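Local atomic coordinates of transcription factor cep-1 (Caenorhabditis elegans, PDB entry 1T4W), a protein that activates transcription from the DNA consensus sequence that p53 recognises, promoting germline apoptosis after DNA damage and ensuring proper meiotic chromosome segregation. Residues S17-A22 and L31-G36; G36-I41 and D134-C139. All coordinates share one frame; numbering follows the deposited sequence.

Contact 1. Residues S17-A22 and L31-G36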
loop_
_atom_site.group_PDB
_atom_site.type_symbol
_atom_site.label_atom_id
_atom_site.label_comp_id
_atom_site.label_asym_id
_atom_site.label_seq_id
_atom_site.Cartn_x
_atom_site.Cartn_y
_atom_site.Cartn_z
ATOM N N SER A 17 -9.358 -1.404 -16.720
ATOM C CA SER A 17 -8.739 -2.623 -17.229
ATOM C C SER A 17 -7.426 -2.860 -16.507
ATOM O O SER A 17 -6.982 -3.994 -16.384
ATOM C CB SER A 17 -8.434 -2.509 -18.730
ATOM O OG SER A 17 -9.622 -2.447 -19.497
ATOM N N ASP A 18 -6.827 -1.777 -16.022
ATOM C CA ASP A 18 -5.523 -1.807 -15.363
ATOM C C ASP A 18 -5.441 -2.125 -13.889
ATOM O O ASP A 18 -4.335 -2.316 -13.373
ATOM C CB ASP A 18 -4.817 -0.467 -15.559
ATOM C CG ASP A 18 -4.656 -0.114 -17.005
ATOM O OD1 ASP A 18 -4.833 -1.020 -17.849
ATOM O OD2 ASP A 18 -4.344 1.061 -17.281
ATOM N N MET A 19 -6.580 -2.131 -13.206
ATOM C CA MET A 19 -6.598 -2.404 -11.766
ATOM C C MET A 19 -7.997 -2.738 -11.312
ATOM O O MET A 19 -8.968 -2.389 -11.972
ATOM C CB MET A 19 -6.090 -1.187 -10.996
ATOM C CG MET A 19 -6.812 0.103 -11.391
ATOM S SD MET A 19 -5.956 1.585 -10.808
ATOM C CE MET A 19 -4.513 1.582 -11.923
ATOM N N ALA A 20 -8.086 -3.380 -10.154
ATOM C CA ALA A 20 -9.358 -3.803 -9.591
ATOM C C ALA A 20 -9.167 -3.992 -8.090
ATOM O O ALA A 20 -8.087 -4.375 -7.628
ATOM C CB ALA A 20 -9.785 -5.113 -10.226
ATOM N N PHE A 21 -10.231 -3.744 -7.341
ATOM C CA PHE A 21 -10.206 -3.836 -5.888
ATOM C C PHE A 21 -11.377 -4.662 -5.412
ATOM O O PHE A 21 -12.439 -4.649 -6.028
ATOM C CB PHE A 21 -10.277 -2.419 -5.299
ATOM C CG PHE A 21 -10.318 -2.376 -3.798
ATOM C CD1 PHE A 21 -11.462 -2.774 -3.104
ATOM C CD2 PHE A 21 -9.203 -1.967 -3.073
ATOM C CE1 PHE A 21 -11.490 -2.767 -1.711
ATOM C CE2 PHE A 21 -9.222 -1.955 -1.680
ATOM C CZ PHE A 21 -10.366 -2.358 -0.999
ATOM N N ALA A 22 -11.189 -5.399 -4.325
ATOM C CA ALA A 22 -12.284 -6.186 -3.784
ATOM C C ALA A 22 -12.042 -6.427 -2.303
ATOM O O ALA A 22 -10.945 -6.180 -1.780
ATOM C CB ALA A 22 -12.422 -7.531 -4.524
ATOM N N LEU A 31 -6.081 -5.786 -3.764
ATOM C CA LEU A 31 -5.852 -4.969 -4.948
ATOM C C LEU A 31 -5.059 -5.749 -6.007
ATOM O O LEU A 31 -4.105 -6.458 -5.681
ATOM C CB LEU A 31 -5.055 -3.700 -4.590
ATOM C CG LEU A 31 -4.482 -2.920 -5.787
ATOM C CD1 LEU A 31 -5.604 -2.162 -6.495
ATOM C CD2 LEU A 31 -3.406 -1.935 -5.300
ATOM N N TRP A 32 -5.474 -5.634 -7.263
ATOM C CA TRP A 32 -4.738 -6.247 -8.368
ATOM C C TRP A 32 -4.532 -5.070 -9.295
ATOM O O TRP A 32 -5.474 -4.316 -9.540
ATOM C CB TRP A 32 -5.558 -7.318 -9.103
ATOM C CG TRP A 32 -5.951 -8.515 -8.251
ATOM C CD1 TRP A 32 -5.312 -9.723 -8.168
ATOM C CD2 TRP A 32 -7.073 -8.592 -7.376
ATOM N NE1 TRP A 32 -5.979 -10.556 -7.298
ATOM C CE2 TRP A 32 -7.063 -9.883 -6.794
ATOM C CE3 TRP A 32 -8.088 -7.690 -7.022
ATOM C CZ2 TRP A 32 -8.031 -10.297 -5.876
ATOM C CZ3 TRP A 32 -9.052 -8.101 -6.108
ATOM C CH2 TRP A 32 -9.016 -9.396 -5.547
ATOM N N THR A 33 -3.317 -4.898 -9.802
ATOM C CA THR A 33 -3.033 -3.786 -10.727
ATOM C C THR A 33 -1.869 -4.171 -11.628
ATOM O O THR A 33 -1.089 -5.061 -11.288
ATOM C CB THR A 33 -2.632 -2.494 -9.941
ATOM O OG1 THR A 33 -2.208 -1.461 -10.844
ATOM C CG2 THR A 33 -1.495 -2.803 -8.973
ATOM N N LYS A 34 -1.760 -3.517 -12.782
ATOM C CA LYS A 34 -0.634 -3.771 -13.682
ATOM C C LYS A 34 0.484 -2.878 -13.161
ATOM O O LYS A 34 0.210 -1.909 -12.450
ATOM C CB LYS A 34 -0.949 -3.311 -15.110
ATOM C CG LYS A 34 -2.089 -4.012 -15.810
ATOM C CD LYS A 34 -2.158 -3.429 -17.187
ATOM C CE LYS A 34 -3.340 -3.936 -17.963
ATOM N NZ LYS A 34 -3.239 -3.426 -19.357
ATOM N N MET A 35 1.736 -3.173 -13.507
ATOM C CA MET A 35 2.813 -2.297 -13.053
ATOM C C MET A 35 2.812 -1.059 -13.960
ATOM O O MET A 35 2.208 -1.078 -15.028
ATOM C CB MET A 35 4.176 -3.017 -13.080
ATOM C CG MET A 35 4.758 -3.338 -14.434
ATOM S SD MET A 35 6.542 -3.824 -14.280
ATOM C CE MET A 35 7.329 -2.230 -14.431
ATOM N N GLY A 36 3.452 0.023 -13.534
ATOM C CA GLY A 36 3.462 1.221 -14.362
ATOM C C GLY A 36 2.123 1.943 -14.460
ATOM O O GLY A 36 1.941 2.783 -15.331
#

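Contact 2. Residues G36-I41 and D134-C139. With ZN (zinc ion), chain B.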
loop_
_atom_site.group_PDB
_atom_site.type_symbol
_atom_site.label_atom_id
_atom_site.label_comp_id
_atom_site.label_asym_id
_atom_site.label_seq_id
_atom_site.Cartn_x
_atom_site.Cartn_y
_atom_site.Cartn_z
ATOM N N GLY A 36 3.452 0.023 -13.534
ATOM C CA GLY A 36 3.462 1.221 -14.362
ATOM C C GLY A 36 2.123 1.943 -14.460
ATOM O O GLY A 36 1.941 2.783 -15.331
ATOM N N CYS A 37 1.170 1.628 -13.591
ATOM C CA CYS A 37 -0.129 2.309 -13.646
ATOM C C CYS A 37 -0.414 3.027 -12.336
ATOM O O CYS A 37 -0.116 2.504 -11.255
ATOM C CB CYS A 37 -1.270 1.314 -13.946
ATOM S SG CYS A 37 -1.144 0.563 -15.610
ATOM N N LEU A 38 -0.991 4.219 -12.445
ATOM C CA LEU A 38 -1.317 5.046 -11.282
ATOM C C LEU A 38 -2.539 4.525 -10.558
ATOM O O LEU A 38 -3.638 4.516 -11.109
ATOM C CB LEU A 38 -1.554 6.499 -11.708
ATOM C CG LEU A 38 -0.305 7.154 -12.315
ATOM C CD1 LEU A 38 -0.679 8.473 -12.985
ATOM C CD2 LEU A 38 0.735 7.359 -11.231
ATOM N N VAL A 39 -2.341 4.056 -9.333
ATOM C CA VAL A 39 -3.456 3.553 -8.546
ATOM C C VAL A 39 -3.838 4.673 -7.570
ATOM O O VAL A 39 -3.032 5.095 -6.748
ATOM C CB VAL A 39 -3.086 2.297 -7.736
ATOM C CG1 VAL A 39 -4.307 1.801 -6.983
ATOM C CG2 VAL A 39 -2.534 1.210 -8.651
ATOM N N PRO A 40 -5.081 5.162 -7.660
ATOM C CA PRO A 40 -5.595 6.236 -6.798
ATOM C C PRO A 40 -5.960 5.738 -5.395
ATOM O O PRO A 40 -6.909 4.983 -5.215
ATOM C CB PRO A 40 -6.807 6.758 -7.578
ATOM C CG PRO A 40 -7.335 5.499 -8.243
ATOM C CD PRO A 40 -6.073 4.760 -8.687
ATOM N N ILE A 41 -5.178 6.159 -4.412
ATOM C CA ILE A 41 -5.390 5.755 -3.022
ATOM C C ILE A 41 -5.971 6.904 -2.190
ATOM O O ILE A 41 -5.665 8.088 -2.413
ATOM C CB ILE A 41 -4.056 5.351 -2.320
ATOM C CG1 ILE A 41 -3.363 4.202 -3.071
ATOM C CG2 ILE A 41 -4.323 5.000 -0.820
ATOM C CD1 ILE A 41 -4.153 2.872 -3.088
ATOM N N ASP A 134 -1.549 8.962 -5.719
ATOM C CA ASP A 134 -1.506 7.775 -6.540
ATOM C C ASP A 134 -0.269 7.020 -6.152
ATOM O O ASP A 134 0.741 7.624 -5.794
ATOM C CB ASP A 134 -1.375 8.096 -8.013
ATOM C CG ASP A 134 -2.608 8.730 -8.569
ATOM O OD1 ASP A 134 -3.710 8.280 -8.195
ATOM O OD2 ASP A 134 -2.463 9.664 -9.377
ATOM N N ILE A 135 -0.354 5.702 -6.180
ATOM C CA ILE A 135 0.834 4.905 -5.954
ATOM C C ILE A 135 1.063 4.167 -7.275
ATOM O O ILE A 135 0.104 3.814 -7.974
ATOM C CB ILE A 135 0.657 3.899 -4.809
ATOM C CG1 ILE A 135 1.942 3.088 -4.643
ATOM C CG2 ILE A 135 -0.537 3.013 -5.080
ATOM C CD1 ILE A 135 2.044 2.348 -3.306
ATOM N N ILE A 136 2.325 3.965 -7.648
ATOM C CA ILE A 136 2.610 3.261 -8.891
ATOM C C ILE A 136 3.722 2.238 -8.628
ATOM O O ILE A 136 4.715 2.552 -7.969
ATOM C CB ILE A 136 2.982 4.279 -10.023
ATOM C CG1 ILE A 136 3.255 3.529 -11.326
ATOM C CG2 ILE A 136 4.230 5.100 -9.636
ATOM C CD1 ILE A 136 3.586 4.453 -12.483
ATOM N N PHE A 137 3.520 1.004 -9.091
ATOM C CA PHE A 137 4.481 -0.091 -8.876
ATOM C C PHE A 137 5.353 -0.262 -10.113
ATOM O O PHE A 137 4.850 -0.354 -11.234
ATOM C CB PHE A 137 3.720 -1.376 -8.543
ATOM C CG PHE A 137 2.862 -1.246 -7.322
ATOM C CD1 PHE A 137 3.420 -1.377 -6.045
ATOM C CD2 PHE A 137 1.524 -0.907 -7.435
ATOM C CE1 PHE A 137 2.647 -1.161 -4.884
ATOM C CE2 PHE A 137 0.731 -0.688 -6.282
ATOM C CZ PHE A 137 1.297 -0.814 -5.004
ATOM N N MET A 138 6.667 -0.281 -9.904
ATOM C CA MET A 138 7.594 -0.370 -11.014
ATOM C C MET A 138 8.322 -1.704 -11.150
ATOM O O MET A 138 9.424 -1.776 -11.684
ATOM C CB MET A 138 8.583 0.797 -10.950
ATOM C CG MET A 138 7.906 2.166 -11.142
ATOM S SD MET A 138 6.910 2.273 -12.670
ATOM C CE MET A 138 8.220 2.323 -13.888
ATOM N N CYS A 139 7.693 -2.762 -10.659
ATOM C CA CYS A 139 8.245 -4.103 -10.785
ATOM C C CYS A 139 7.008 -4.958 -10.579
ATOM O O CYS A 139 5.947 -4.448 -10.201
ATOM C CB CYS A 139 9.337 -4.342 -9.731
ATOM S SG CYS A 139 10.149 -5.958 -9.764
HETATM ZN ZN ZN B . 10.891 -6.358 -11.965
HETATM O O HOH W 1 1.286 0.280 -10.869
#

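Contact 1. Residues S17-A22 and L31-G36
In the beta hairpin of strands 19-23 and 29-33, Ala20 and Trp32 form the hydrogen-bonded antiparallel pair: Ala20 N gives its hydrogen to Trp32 O at 2.8 Å, and Trp32 N returns one to Ala20 O at 2.9 Å. The small Ala20 suits the place beside so large a ring. With CG turned beside the backbone N (chi1 -63°), the Trp32 indole reaches along the neighbouring strand, and its benzo edge meets Ala22, whose CB lies near the ring plane, 3.8 Å from CZ3. Helix 181-194 packs on this face, Phe188 against the indole and Trp185 against Ala20. The hairpin forms one margin of the larger sheet of the p53-like DNA-binding domain, strand 19-23 being outermost. On the other face Met19 and Thr33 run alongside each other, CB of Met19 3.8 Å from CB of Thr33. Thr33 OG1 donates to Lys34 O, 2.9 Å, within its own segment. Beyond the paired strands, Lys34 N bonds to Asp18 O at 2.9 Å, while the extended lysine chain runs past Asp18 to a weak, partly exposed salt bridge, NZ to OD1 3.3 Å.

Contact 2. Residues G36-I41 and D134-C139
Val39 and Ile135 exchange two backbone hydrogen bonds, Val39 N to Ile135 O and Ile135 N to Val39 O, each 2.8 Å long. They form a hydrogen-bonded antiparallel pair in the four-stranded sheet of the beta sandwich of the p53-like DNA-binding domain, where strands 39-46 and 130-137 are the middle two. Branched side chains fill the face of this pair. CG2 of Ile135 lies 3.7 Å from CG1 of Ile41, which comes across it obliquely, and also meets CB of Val39. The Phe137 ring turns an edge to Val39 CG2, and Phe62 and Phe101 pack round it, so apolar groups of several strands meet here. On the opposite face Asp134 sits next to Pro40, OD1 3.1 Å from Pro40 CA; the proline N has no hydrogen to offer. The carboxylate is instead held through OD2 by Asn105, while Leu38 lays CD2 against Asp134 CB and Ile136 CB. Towards the zinc the backbones of Cys37 and Phe137 are bridged by a water, which accepts from Phe137 N at 2.9 Å and from Cys37 N at 3.0 Å. One step on, Gly36 N donates directly to Phe137 O, 2.7 Å and nearly straight at 167°. Gly36 takes a positive phi (70°), readily adopted without a side chain, and Ile136, extended with CG1 anti to its N (chi1 -179°), brings CD1 to 3.5 Å from Gly36 C. Met138, bent at chi2 and chi3, brings SD against Gly36 CA. One residue on, the chain enters the zinc site completed by Cys85, His88 and Cys143, where Cys139 SG binds the zinc ion at 2.4 Å.

How the contacts relate
The two contacts are consecutive along the chain and share Gly36: the connection that leaves the hairpin of contact 1 leads into the strand of contact 2. Contact 1, largely buried, belongs to the margin of the larger sheet under the C-terminal helix, whereas contact 2, partly buried with Gly36 and Leu38 exposed, joins the central strands of the smaller sheet and runs out to the zinc. The side chains of Met19 and Thr33 pack on Val39 where the sheets face each other, Met19 CE also coming 3.2 Å from the backbone Leu38 O. Their outer ends differ in chemistry. Contact 1 finishes in a weak salt bridge between partly exposed charges; contact 2 passes a bridging water and ends at zinc-bound Cys139.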